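Local coordinates for protein putative sortase (Streptococcus pneumoniae, PDB 2W1J) that probably catalyses the peptidyl transfer that joins pilin subunits into pilus fibres, as a class C sortase, at residues K26-F31 and L101-N106; I141-A146 and G191-Y196; L35-S40 and L163-G168; S107-I112 and H169-L174; H63-H68 and P79-T84. All coordinates share one frame; numbering follows the deposited sequence. Where two conformers were deposited one is given.

Contact 1 of 5, residues K26-F31 and L101-N106; sequences KLAQAF and LPIGGN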
# COMPACT_ATOMS: atom_id res chain seq x y z
N LYS A 26 -13.79 10.82 -7.18
CA LYS A 26 -14.94 11.16 -6.34
C LYS A 26 -15.33 9.96 -5.49
O LYS A 26 -15.54 10.07 -4.27
CB LYS A 26 -16.13 11.57 -7.22
CG LYS A 26 -17.45 11.76 -6.47
CD LYS A 26 -18.62 11.84 -7.43
CE LYS A 26 -19.50 10.61 -7.35
NZ LYS A 26 -20.42 10.73 -6.19
N LEU A 27 -15.41 8.80 -6.13
CA LEU A 27 -15.77 7.58 -5.41
C LEU A 27 -14.72 7.19 -4.38
O LEU A 27 -15.05 6.77 -3.27
CB LEU A 27 -15.99 6.42 -6.39
CG LEU A 27 -17.19 6.62 -7.33
CD1 LEU A 27 -17.21 5.56 -8.43
CD2 LEU A 27 -18.49 6.61 -6.54
N ALA A 28 -13.45 7.34 -4.74
CA ALA A 28 -12.37 6.98 -3.83
C ALA A 28 -12.36 7.92 -2.63
O ALA A 28 -12.17 7.49 -1.48
CB ALA A 28 -11.02 7.03 -4.54
N GLN A 29 -12.58 9.21 -2.88
CA GLN A 29 -12.60 10.19 -1.79
C GLN A 29 -13.77 9.91 -0.84
O GLN A 29 -13.63 10.03 0.38
CB GLN A 29 -12.69 11.62 -2.33
CG GLN A 29 -12.41 12.65 -1.25
CD GLN A 29 -11.00 12.51 -0.72
OE1 GLN A 29 -10.04 12.66 -1.48
NE2 GLN A 29 -10.87 12.21 0.56
N ALA A 30 -14.93 9.59 -1.40
CA ALA A 30 -16.10 9.30 -0.59
C ALA A 30 -15.83 8.08 0.29
O ALA A 30 -16.22 8.05 1.46
CB ALA A 30 -17.31 9.05 -1.48
N PHE A 31 -15.19 7.07 -0.28
CA PHE A 31 -14.83 5.88 0.48
C PHE A 31 -13.91 6.22 1.65
O PHE A 31 -14.13 5.77 2.78
CB PHE A 31 -14.16 4.88 -0.48
CG PHE A 31 -13.78 3.58 0.17
CD1 PHE A 31 -12.60 3.47 0.88
CD2 PHE A 31 -14.59 2.47 0.05
CE1 PHE A 31 -12.23 2.27 1.47
CE2 PHE A 31 -14.24 1.27 0.64
CZ PHE A 31 -13.06 1.17 1.35
N LEU A 101 -7.69 4.21 1.29
CA LEU A 101 -7.20 4.03 -0.07
C LEU A 101 -6.04 4.98 -0.34
O LEU A 101 -5.97 6.08 0.25
CB LEU A 101 -8.31 4.32 -1.07
CG LEU A 101 -9.53 3.41 -0.97
CD1 LEU A 101 -10.61 3.89 -1.92
CD2 LEU A 101 -9.12 1.97 -1.31
N PRO A 102 -5.11 4.56 -1.21
CA PRO A 102 -3.86 5.31 -1.41
C PRO A 102 -4.07 6.49 -2.35
O PRO A 102 -3.57 6.51 -3.49
CB PRO A 102 -2.92 4.26 -2.00
CG PRO A 102 -3.84 3.33 -2.75
CD PRO A 102 -5.08 3.25 -1.89
N ILE A 103 -4.78 7.50 -1.85
CA ILE A 103 -5.01 8.75 -2.56
C ILE A 103 -4.59 9.97 -1.75
O ILE A 103 -4.73 11.10 -2.20
CB ILE A 103 -6.49 8.91 -2.99
CG1 ILE A 103 -7.41 8.96 -1.77
CG2 ILE A 103 -6.88 7.77 -3.92
CD1 ILE A 103 -8.86 9.35 -2.07
N GLY A 104 -4.04 9.74 -0.56
CA GLY A 104 -3.54 10.83 0.28
C GLY A 104 -4.63 11.73 0.82
O GLY A 104 -5.82 11.48 0.64
N GLY A 105 -4.18 12.79 1.49
CA GLY A 105 -5.07 13.76 2.12
C GLY A 105 -4.79 13.86 3.61
O GLY A 105 -4.22 12.95 4.22
N ASN A 106 -5.17 14.98 4.22
CA ASN A 106 -5.02 15.10 5.67
C ASN A 106 -5.83 13.99 6.36
O ASN A 106 -6.86 13.55 5.86
CB ASN A 106 -5.48 16.50 6.11
CG ASN A 106 -4.95 16.89 7.49
OD1 ASN A 106 -4.06 16.24 8.04
ND2 ASN A 106 -5.49 17.98 8.03
O HOH W 1 -8.41 10.67 1.38
O HOH W 2 -7.29 12.76 -1.57
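The Leu101 side chain runs at about a right angle to that of Phe31, its CD1 reaching the ring obliquely. Leu101 CD1 lies 3.5 Å from Phe31 CD1, and Leu101 CG follows at 3.6 Å from the same ring atom. The ring is placed there by a first torsion that sets CG anti to the backbone N (chi1 -178°). One helical turn back, Ala28 CB is shared by two side chains, 4.1 Å from Leu101 CD1 and 4.0 Å from Ile103 CD1. These residues join helix 18-33 to the loop that runs from strand 93-95 to strand 108-113 of the sortase domain; in that loop Pro102 is the centre of an inverse gamma turn, closed by Ile103 N to Leu101 O. Gln29 starts away from the loop, but a bend at chi2 (63°) brings its amide back, with OE1 3.6 Å from Ile103 CD1. No direct hydrogen bond crosses the contact. Instead a water accepts from Gln29 NE2 at 3.0 Å and donates to Gly104 O at 2.8 Å, while NE2 is also bonded to Asp33 OD1 on the helix. Leu60 packs against both Ala28 and Leu101.

Contact 2 of 5, residues I141-A146 and G191-Y196; sequences IKEVMA and GHRIPY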
# COMPACT_ATOMS: atom_id res chain seq x y z
N ILE A 141 -4.20 6.29 -10.21
CA ILE A 141 -4.69 6.70 -11.52
C ILE A 141 -4.57 8.20 -11.78
O ILE A 141 -4.54 8.63 -12.93
CB ILE A 141 -6.15 6.26 -11.78
CG1 ILE A 141 -7.06 6.70 -10.62
CG2 ILE A 141 -6.21 4.76 -11.99
CD1 ILE A 141 -8.55 6.54 -10.90
N LYS A 142 -4.53 8.99 -10.71
CA LYS A 142 -4.49 10.45 -10.82
C LYS A 142 -3.07 11.01 -10.88
O LYS A 142 -2.80 11.93 -11.66
CB LYS A 142 -5.24 11.07 -9.64
CG LYS A 142 -5.19 12.60 -9.58
CD LYS A 142 -5.89 13.11 -8.33
CE LYS A 142 -5.63 14.59 -8.11
NZ LYS A 142 -6.19 15.04 -6.80
N GLU A 143 -2.17 10.50 -10.06
CA GLU A 143 -0.91 11.20 -9.82
C GLU A 143 0.11 10.29 -9.14
O GLU A 143 -0.18 9.13 -8.84
CB GLU A 143 -1.15 12.45 -8.97
CG GLU A 143 -1.66 12.12 -7.56
CD GLU A 143 -2.06 13.35 -6.78
OE1 GLU A 143 -1.46 14.43 -6.99
OE2 GLU A 143 -2.99 13.25 -5.97
N VAL A 144 1.29 10.84 -8.91
CA VAL A 144 2.30 10.19 -8.09
C VAL A 144 2.41 10.98 -6.79
O VAL A 144 2.52 12.21 -6.82
CB VAL A 144 3.66 10.19 -8.82
CG1 VAL A 144 4.71 9.48 -7.97
CG2 VAL A 144 3.52 9.52 -10.18
N MET A 145 2.37 10.29 -5.66
CA MET A 145 2.48 10.93 -4.35
C MET A 145 3.79 10.54 -3.69
O MET A 145 4.13 9.35 -3.64
CB MET A 145 1.33 10.49 -3.45
CG MET A 145 -0.04 10.77 -4.05
SD MET A 145 -1.39 10.36 -2.92
CE MET A 145 -1.15 8.60 -2.69
N ALA A 146 4.51 11.51 -3.14
CA ALA A 146 5.77 11.26 -2.47
C ALA A 146 5.59 11.19 -0.96
O ALA A 146 4.88 12.01 -0.36
CB ALA A 146 6.78 12.35 -2.82
N GLY A 191 5.91 6.44 6.24
CA GLY A 191 6.30 7.73 5.66
C GLY A 191 5.18 8.75 5.76
O GLY A 191 4.01 8.38 5.75
N HIS A 192 5.56 10.03 5.89
CA HIS A 192 4.59 11.12 5.79
C HIS A 192 4.65 11.74 4.41
O HIS A 192 5.70 11.77 3.76
CB HIS A 192 4.76 12.19 6.88
CG HIS A 192 6.10 12.84 6.89
ND1 HIS A 192 6.50 13.80 5.98
CD2 HIS A 192 7.14 12.69 7.75
CE1 HIS A 192 7.74 14.20 6.27
NE2 HIS A 192 8.14 13.53 7.34
N ARG A 193 3.51 12.27 3.98
CA ARG A 193 3.40 12.89 2.67
C ARG A 193 4.30 14.12 2.60
O ARG A 193 4.38 14.89 3.57
CB ARG A 193 1.94 13.28 2.46
CG ARG A 193 1.62 13.87 1.10
CD ARG A 193 1.57 12.82 0.01
NE ARG A 193 1.22 13.43 -1.27
CZ ARG A 193 -0.03 13.72 -1.64
NH1 ARG A 193 -1.05 13.41 -0.84
NH2 ARG A 193 -0.26 14.30 -2.82
N ILE A 194 4.98 14.30 1.46
CA ILE A 194 5.76 15.52 1.22
C ILE A 194 5.41 16.07 -0.16
O ILE A 194 4.87 15.36 -1.01
CB ILE A 194 7.28 15.25 1.29
CG1 ILE A 194 7.74 14.23 0.23
CG2 ILE A 194 7.67 14.81 2.70
CD1 ILE A 194 9.26 14.07 0.13
N PRO A 195 5.71 17.35 -0.41
CA PRO A 195 5.36 17.89 -1.72
C PRO A 195 6.13 17.23 -2.85
O PRO A 195 7.28 16.77 -2.67
CB PRO A 195 5.74 19.37 -1.59
CG PRO A 195 5.62 19.66 -0.14
CD PRO A 195 6.10 18.40 0.54
N TYR A 196 5.50 17.17 -4.01
CA TYR A 196 6.07 16.54 -5.19
C TYR A 196 5.54 17.26 -6.40
O TYR A 196 4.33 17.43 -6.54
CB TYR A 196 5.61 15.09 -5.27
CG TYR A 196 6.08 14.33 -6.50
CD1 TYR A 196 7.36 13.79 -6.54
CD2 TYR A 196 5.26 14.16 -7.60
CE1 TYR A 196 7.81 13.10 -7.66
CE2 TYR A 196 5.69 13.46 -8.72
CZ TYR A 196 6.97 12.93 -8.74
OH TYR A 196 7.42 12.24 -9.84
O HOH W 3 -2.82 15.00 -3.92
O HOH W 4 3.38 14.14 -2.92
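Ala146 and Ile194 mark the place where two antiparallel strands of the sortase beta fold, 144-155 and 185-194, come together at their ends. The short strand segments are strongly splayed, at 118° between their directions, and one direct hydrogen bond spans them: Ile194 N to Ala146 O, 2.9 Å and nearly straight at 171°. The packing is tight around this bond. Ala146 CB sits 3.7 Å from Ile194 CG1 and 3.9 Å from Tyr196 CB, and Arg193 CD closes on the Ala146 carbonyl oxygen. At the exposed margin of this packed part the Tyr196 ring meets Val144 obliquely, Val144 CB to Tyr196 CE2 being 3.9 Å. Met145 crosses Arg193 at about a right angle and lies over one face of its guanidinium group, with CG 3.7 Å above the plane but offset toward the rim. A bend at chi2 (75°) in the arginine chain brings the group back along the opposing strand.

Toward Glu143 the contact is looser. Glu143 OE2 and Arg193 NH2 are 4.3 Å apart, too far for a salt bridge, and a water lies between them, donating to OE2 and accepting from NH2. Arg193 NH1 is anchored by a salt bridge to Asp170 OD2. A second water joins both backbones and the arginine side chain, accepting from Ala146 N and from Arg193 NE (2.8 Å) and donating to Ile194 O at 2.7 Å.

Contact 3 of 5, residues L35-S40 and L163-G168; sequences LNNVVS and LLIVPG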
# COMPACT_ATOMS: atom_id res chain seq x y z
N LEU A 35 -14.65 6.05 5.78
CA LEU A 35 -13.96 4.81 6.12
C LEU A 35 -14.27 4.30 7.53
O LEU A 35 -14.13 5.04 8.50
CB LEU A 35 -12.46 5.00 5.99
CG LEU A 35 -11.59 3.79 6.35
CD1 LEU A 35 -11.78 2.68 5.34
CD2 LEU A 35 -10.13 4.21 6.45
N ASN A 36 -14.64 3.03 7.62
CA ASN A 36 -14.64 2.33 8.89
C ASN A 36 -13.22 1.84 9.15
O ASN A 36 -12.80 0.82 8.60
CB ASN A 36 -15.61 1.14 8.85
CG ASN A 36 -15.67 0.40 10.17
OD1 ASN A 36 -15.46 0.97 11.24
ND2 ASN A 36 -15.95 -0.90 10.10
N ASN A 37 -12.48 2.58 9.96
CA ASN A 37 -11.03 2.41 10.08
C ASN A 37 -10.71 1.32 11.10
O ASN A 37 -10.25 1.59 12.21
CB ASN A 37 -10.38 3.76 10.45
CG ASN A 37 -8.86 3.75 10.39
OD1 ASN A 37 -8.22 4.49 11.15
ND2 ASN A 37 -8.28 2.98 9.47
N VAL A 38 -10.99 0.09 10.69
CA VAL A 38 -10.76 -1.08 11.52
C VAL A 38 -9.99 -2.09 10.68
O VAL A 38 -10.44 -2.48 9.60
CB VAL A 38 -12.09 -1.71 12.00
CG1 VAL A 38 -11.83 -3.01 12.75
CG2 VAL A 38 -12.86 -0.72 12.87
N VAL A 39 -8.82 -2.49 11.17
CA VAL A 39 -7.96 -3.32 10.36
C VAL A 39 -8.56 -4.71 10.20
O VAL A 39 -8.94 -5.35 11.18
CB VAL A 39 -6.53 -3.39 10.91
CG1 VAL A 39 -5.76 -4.55 10.26
CG2 VAL A 39 -5.82 -2.07 10.63
N SER A 40 -8.65 -5.14 8.95
CA SER A 40 -9.28 -6.41 8.62
C SER A 40 -8.66 -7.57 9.39
O SER A 40 -9.37 -8.40 9.95
CB SER A 40 -9.17 -6.65 7.11
OG SER A 40 -7.87 -6.31 6.64
N LEU A 163 -1.31 1.29 12.73
CA LEU A 163 -1.80 1.20 11.35
C LEU A 163 -3.04 2.04 11.12
O LEU A 163 -3.57 2.06 10.01
CB LEU A 163 -2.11 -0.26 11.01
CG LEU A 163 -0.92 -1.22 11.14
CD1 LEU A 163 -1.35 -2.64 10.78
CD2 LEU A 163 0.24 -0.77 10.27
N LEU A 164 -3.52 2.70 12.16
CA LEU A 164 -4.77 3.44 12.09
C LEU A 164 -4.53 4.90 11.72
O LEU A 164 -3.41 5.41 11.83
CB LEU A 164 -5.50 3.35 13.43
CG LEU A 164 -5.87 1.93 13.86
CD1 LEU A 164 -6.57 1.97 15.21
CD2 LEU A 164 -6.74 1.24 12.81
N ILE A 165 -5.58 5.59 11.31
CA ILE A 165 -5.47 7.00 10.96
C ILE A 165 -5.01 7.81 12.17
O ILE A 165 -5.50 7.61 13.28
CB ILE A 165 -6.83 7.56 10.44
CG1 ILE A 165 -7.12 6.97 9.06
CG2 ILE A 165 -6.83 9.07 10.40
CD1 ILE A 165 -8.54 7.19 8.60
N VAL A 166 -4.06 8.71 11.94
CA VAL A 166 -3.69 9.71 12.93
C VAL A 166 -4.23 11.04 12.44
O VAL A 166 -3.80 11.54 11.40
CB VAL A 166 -2.15 9.79 13.09
CG1 VAL A 166 -1.79 10.78 14.19
CG2 VAL A 166 -1.56 8.41 13.37
N PRO A 167 -5.21 11.62 13.15
CA PRO A 167 -5.75 12.91 12.70
C PRO A 167 -4.65 13.95 12.49
O PRO A 167 -3.75 14.09 13.32
CB PRO A 167 -6.66 13.32 13.86
CG PRO A 167 -7.06 12.03 14.50
CD PRO A 167 -5.87 11.13 14.38
N GLY A 168 -4.72 14.69 11.39
CA GLY A 168 -3.75 15.75 11.10
C GLY A 168 -2.51 15.31 10.34
O GLY A 168 -1.60 16.12 10.10
O HOH W 5 -5.51 3.29 8.59
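Asn37 OD1 accepts the backbone N-H of Ile165, the one direct hydrogen bond between two irregular segments: the loop that follows helix 18-33 and the loop that leads into strand 170-178 of the sortase fold. At 2.9 Å and 173° at the hydrogen the bond is short and straight, and the donor lies in the carbonyl plane on a lone pair, which fixes the turn of the amide. Apolar groups crowd the same oxygen, with Ile165 CG1 at 3.4 Å and Leu164 CB at 3.7 Å from Asn37 OD1. Leu164 also reaches the backbone, its CD2 standing 3.6 Å from Asn37 O. Before and after Asn37 in the chain the packing is purely aliphatic: Leu35 CD2 meets Ile165 CD1 at 4.0 Å, whereas one methyl of Val39, CG2, rests 4.1 Å from Leu163 CB and equally far from Leu164 CD2.

The amide's setting is consistent with the local backbone shape: Asn37 is the centre of an inverse gamma turn, in which Val38 N bonds to Asn36 O. From there a chi1 of -171° swings the group opposite the main-chain nitrogen and across to the other loop. Its nitrogen is held too, since ND2 bonds to Gly98 O and to a water that donates onward to Leu163 O. Further out, Ser40 OG binds Glu97 O on one loop, and on the other Gly168 N bonds to Ser107 OG.

Contact 4 of 5, residues S107-I112 and H169-L174; sequences STHAVI and HDYVTL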
# COMPACT_ATOMS: atom_id res chain seq x y z
N SER A 107 -5.36 13.53 7.51
CA SER A 107 -6.06 12.50 8.27
C SER A 107 -6.33 11.26 7.42
O SER A 107 -7.43 10.71 7.40
CB SER A 107 -7.34 13.07 8.90
OG SER A 107 -6.99 14.15 9.75
N THR A 108 -5.29 10.77 6.76
CA THR A 108 -5.39 9.53 6.00
C THR A 108 -4.20 8.64 6.32
O THR A 108 -3.11 9.12 6.63
CB THR A 108 -5.45 9.79 4.47
OG1 THR A 108 -4.18 10.24 4.01
CG2 THR A 108 -6.48 10.85 4.15
N HIS A 109 -4.41 7.32 6.27
CA HIS A 109 -3.32 6.37 6.53
C HIS A 109 -3.60 5.08 5.76
O HIS A 109 -4.47 4.29 6.14
CB HIS A 109 -3.18 6.07 8.02
CG HIS A 109 -1.93 5.33 8.38
ND1 HIS A 109 -1.58 5.06 9.68
CD2 HIS A 109 -0.92 4.83 7.62
CE1 HIS A 109 -0.43 4.41 9.71
NE2 HIS A 109 -0.00 4.26 8.47
N ALA A 110 -2.88 4.91 4.66
CA ALA A 110 -2.97 3.72 3.84
C ALA A 110 -1.85 2.77 4.22
O ALA A 110 -0.72 3.20 4.46
CB ALA A 110 -2.85 4.08 2.36
N VAL A 111 -2.15 1.47 4.24
CA VAL A 111 -1.15 0.46 4.56
C VAL A 111 -1.01 -0.50 3.38
O VAL A 111 -2.01 -0.99 2.85
CB VAL A 111 -1.49 -0.29 5.86
CG1 VAL A 111 -0.44 -1.37 6.15
CG2 VAL A 111 -1.59 0.69 7.03
N ILE A 112 0.23 -0.69 2.95
CA ILE A 112 0.56 -1.50 1.77
C ILE A 112 1.48 -2.63 2.24
O ILE A 112 2.48 -2.37 2.91
CB ILE A 112 1.24 -0.65 0.67
CG1 ILE A 112 0.32 0.49 0.21
CG2 ILE A 112 1.66 -1.54 -0.51
CD1 ILE A 112 0.95 1.41 -0.80
N HIS A 169 -2.46 14.03 9.95
CA HIS A 169 -1.34 13.47 9.20
C HIS A 169 -1.80 12.72 7.96
O HIS A 169 -2.92 12.20 7.90
CB HIS A 169 -0.49 12.57 10.11
CG HIS A 169 0.11 13.29 11.28
ND1 HIS A 169 1.38 13.83 11.26
CD2 HIS A 169 -0.39 13.56 12.52
CE1 HIS A 169 1.64 14.41 12.42
NE2 HIS A 169 0.58 14.25 13.20
N ASP A 170 -0.91 12.65 6.98
CA ASP A 170 -1.10 11.92 5.73
C ASP A 170 0.04 10.90 5.68
O ASP A 170 1.18 11.26 5.37
CB ASP A 170 -1.01 12.92 4.56
CG ASP A 170 -1.19 12.30 3.18
OD1 ASP A 170 -1.07 11.06 3.03
OD2 ASP A 170 -1.43 13.08 2.21
N TYR A 171 -0.26 9.66 6.04
CA TYR A 171 0.74 8.60 6.21
C TYR A 171 0.50 7.43 5.26
O TYR A 171 -0.64 7.09 4.94
CB TYR A 171 0.65 8.04 7.63
CG TYR A 171 1.22 8.88 8.75
CD1 TYR A 171 2.50 9.43 8.68
CD2 TYR A 171 0.51 9.03 9.95
CE1 TYR A 171 3.04 10.15 9.75
CE2 TYR A 171 1.04 9.74 11.02
CZ TYR A 171 2.31 10.29 10.91
OH TYR A 171 2.83 11.00 11.98
N VAL A 172 1.59 6.80 4.84
CA VAL A 172 1.52 5.47 4.25
C VAL A 172 2.52 4.61 5.02
O VAL A 172 3.66 5.02 5.24
CB VAL A 172 1.87 5.47 2.74
CG1 VAL A 172 2.06 4.04 2.22
CG2 VAL A 172 0.78 6.18 1.96
N THR A 173 2.07 3.43 5.45
CA THR A 173 2.96 2.46 6.08
C THR A 173 3.13 1.25 5.16
O THR A 173 2.15 0.72 4.61
CB THR A 173 2.43 2.02 7.46
OG1 THR A 173 2.46 3.15 8.34
CG2 THR A 173 3.26 0.88 8.06
N LEU A 174 4.39 0.86 4.99
CA LEU A 174 4.77 -0.36 4.28
C LEU A 174 4.99 -1.44 5.33
O LEU A 174 5.76 -1.25 6.28
CB LEU A 174 6.02 -0.10 3.45
CG LEU A 174 5.96 1.18 2.59
CD1 LEU A 174 7.27 1.33 1.83
CD2 LEU A 174 4.80 1.13 1.63
O HOH W 6 -2.53 8.21 3.25
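The imidazole of His109 has Tyr171 over one face and Thr173 at its edge. Tyr171 CB stands 3.6 Å above the ring plane, displaced toward the rim, in a CH-pi contact, and the phenol ring turns an edge toward the same imidazole, with centroids 5.6 Å apart and planes at 59°. Tyr171 OH in turn lies over one face of the His169 ring, 3.2 Å from its plane and near the rim. At the edge of His109, NE2 and Thr173 OG1 are hydrogen-bonded at 2.7 Å. With chi1 at -169° the imidazole leans across to the neighbouring strand. ND1 bonds to Leu164 O, and with both ring nitrogens engaged the ring's rotation is fixed. Beneath these side chains run two adjacent parallel strands of the sortase beta fold, 108-113 and 170-178, paired in register from Thr108 with Asp170 to Ile112 with Leu174. Backbone bonds pass both ways, as from Tyr171 N to Thr108 O (3.0 Å) and from Ile112 N to Thr173 O (2.9 Å). On the sheet face away from His109, toward Ile112, the pairing is aliphatic: Ile112 CD1 lies 4.2 Å from Val172 CG1, and Ile112 CB 4.1 Å from Leu174 CD2. At the polar end of that face Asp170 OD1 is bonded by Tyr147 OH.

Contact 5 of 5, residues H63-H68 and P79-T84; sequences HERMGH and PVYAGT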
# COMPACT_ATOMS: atom_id res chain seq x y z
N HIS A 63 -7.36 -2.92 -14.73
CA HIS A 63 -7.04 -4.34 -14.78
C HIS A 63 -6.63 -4.86 -13.41
O HIS A 63 -5.59 -5.51 -13.27
CB HIS A 63 -5.94 -4.60 -15.81
CG HIS A 63 -6.27 -4.11 -17.18
ND1 HIS A 63 -5.33 -3.56 -18.03
CD2 HIS A 63 -7.45 -4.08 -17.86
CE1 HIS A 63 -5.91 -3.22 -19.16
NE2 HIS A 63 -7.20 -3.52 -19.09
N GLU A 64 -7.46 -4.57 -12.42
CA GLU A 64 -7.29 -5.10 -11.07
C GLU A 64 -6.19 -4.47 -10.22
O GLU A 64 -6.11 -4.73 -9.03
CB GLU A 64 -7.14 -6.63 -11.08
CG GLU A 64 -8.44 -7.36 -11.39
CD GLU A 64 -8.28 -8.87 -11.32
OE1 GLU A 64 -7.30 -9.39 -11.89
OE2 GLU A 64 -9.15 -9.53 -10.71
N ARG A 65 -5.34 -3.64 -10.82
CA ARG A 65 -4.27 -2.99 -10.05
C ARG A 65 -4.70 -1.58 -9.67
O ARG A 65 -5.16 -0.81 -10.52
CB ARG A 65 -2.97 -2.94 -10.86
CG ARG A 65 -2.26 -4.27 -10.94
CD ARG A 65 -1.12 -4.24 -11.95
NE ARG A 65 -1.62 -4.33 -13.32
CZ ARG A 65 -1.81 -5.47 -13.97
NH1 ARG A 65 -1.53 -6.63 -13.39
NH2 ARG A 65 -2.26 -5.45 -15.22
N MET A 66 -4.55 -1.23 -8.39
CA MET A 66 -4.92 0.11 -7.95
C MET A 66 -3.76 1.10 -7.99
O MET A 66 -3.91 2.27 -7.66
CB MET A 66 -5.56 0.08 -6.56
CG MET A 66 -4.56 0.08 -5.42
SD MET A 66 -5.36 0.27 -3.81
CE MET A 66 -6.22 -1.31 -3.67
N GLY A 67 -2.60 0.63 -8.44
CA GLY A 67 -1.44 1.50 -8.59
C GLY A 67 -0.16 0.73 -8.34
O GLY A 67 -0.13 -0.50 -8.48
N HIS A 68 0.91 1.44 -8.01
CA HIS A 68 2.15 0.78 -7.63
C HIS A 68 2.91 1.58 -6.60
O HIS A 68 2.70 2.79 -6.45
CB HIS A 68 3.04 0.36 -8.82
CG HIS A 68 3.29 1.43 -9.84
ND1 HIS A 68 4.54 1.99 -10.03
CD2 HIS A 68 2.51 1.93 -10.83
CE1 HIS A 68 4.49 2.85 -11.03
NE2 HIS A 68 3.27 2.83 -11.53
N PRO A 79 3.31 -3.63 -8.18
CA PRO A 79 1.90 -3.32 -8.35
C PRO A 79 1.16 -3.56 -7.04
O PRO A 79 1.55 -4.45 -6.25
CB PRO A 79 1.45 -4.32 -9.40
CG PRO A 79 2.38 -5.49 -9.24
CD PRO A 79 3.70 -4.91 -8.80
N VAL A 80 0.12 -2.77 -6.80
CA VAL A 80 -0.68 -2.89 -5.58
C VAL A 80 -2.08 -3.35 -5.96
O VAL A 80 -2.73 -2.77 -6.84
CB VAL A 80 -0.78 -1.52 -4.85
CG1 VAL A 80 -1.68 -1.64 -3.64
CG2 VAL A 80 0.60 -1.02 -4.45
N TYR A 81 -2.54 -4.41 -5.29
CA TYR A 81 -3.88 -4.96 -5.52
C TYR A 81 -4.72 -4.75 -4.28
O TYR A 81 -4.18 -4.57 -3.19
CB TYR A 81 -3.81 -6.46 -5.82
CG TYR A 81 -3.02 -6.76 -7.07
CD1 TYR A 81 -1.66 -6.98 -7.02
CD2 TYR A 81 -3.65 -6.79 -8.31
CE1 TYR A 81 -0.94 -7.25 -8.17
CE2 TYR A 81 -2.94 -7.05 -9.46
CZ TYR A 81 -1.58 -7.27 -9.39
OH TYR A 81 -0.88 -7.53 -10.55
N ALA A 82 -6.04 -4.80 -4.44
CA ALA A 82 -6.95 -4.70 -3.30
C ALA A 82 -6.87 -5.93 -2.40
O ALA A 82 -6.81 -7.07 -2.88
CB ALA A 82 -8.37 -4.48 -3.78
N GLY A 83 -6.89 -5.70 -1.10
CA GLY A 83 -6.86 -6.80 -0.13
C GLY A 83 -5.50 -7.45 -0.01
O GLY A 83 -4.53 -7.04 -0.67
N THR A 84 -5.43 -8.49 0.81
CA THR A 84 -4.16 -9.11 1.14
C THR A 84 -4.25 -10.63 1.08
O THR A 84 -3.50 -11.33 1.76
CB THR A 84 -3.66 -8.67 2.54
OG1 THR A 84 -4.69 -8.87 3.51
CG2 THR A 84 -3.26 -7.19 2.54
O HOH W 7 -7.38 -5.31 -6.94
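Val80 O receives the backbone N-H of Met66 at 2.8 Å, with 153° at the hydrogen, and Arg65 CA adds a longer C-H...O contact to the same oxygen. The return bond runs from Val80 N to Gly67 O, also 2.8 Å, but there the donor stands 40° out of the carbonyl plane. Met66 and Gly67 thus both face Val80, an arrangement that fits a beta bulge in the hairpin of strands 65-71 and 76-82. The positive phi of Gly67 (149°) is one that glycine readily adopts.

On one side of the hairpin Arg65 and Tyr81 run alongside each other in the same direction, with guanidinium and ring planes steeply inclined to each other. Tyr81 OH is at the guanidinium edge, in its plane, and Arg65 NH1 lies 3.0 Å from it as a donor, though this bond is doubtful because NH1 is modelled too close to another atom. Pro79 CB packs against the arginine chain, 3.6 Å from Arg65 CD. On the other side Met66 CG, in one of two modelled conformers, meets Val80 CG1 at 3.8 Å, and Val80 CG2 lies 4.0 Å from His68 CA.

The N-terminal helix 5-15 covers one side of the hairpin, where Ile6 touches His68 and Pro79 and Asp8 forms a salt bridge with Arg65 NH2. Strand 76-82 is hydrogen-bonded in turn to strand 93-95 through Ala93, and strand 65-71 to strand 135-139 through His139, whose ring stacks on that of His68.

Contacts 4 and 5 lie deepest, each about 8 Å from the chain centre to its own centre but on opposite sides; both are strand pairings, parallel in one and antiparallel in the other, and they touch through Ile112 and Val80. Contact 2 belongs to the same sheet, next to contact 4, yet it lies farther out and depends more on water and charge. Contact 1, though also peripheral, is buried and largely apolar, fastening a helix to a loop; Met145 of contact 2 packs on that loop, and Gly105 N bonds to Asp170 of contact 4. Contact 3, partly buried and lacking regular structure, relies on an asparagine amide rather than on strand pairing.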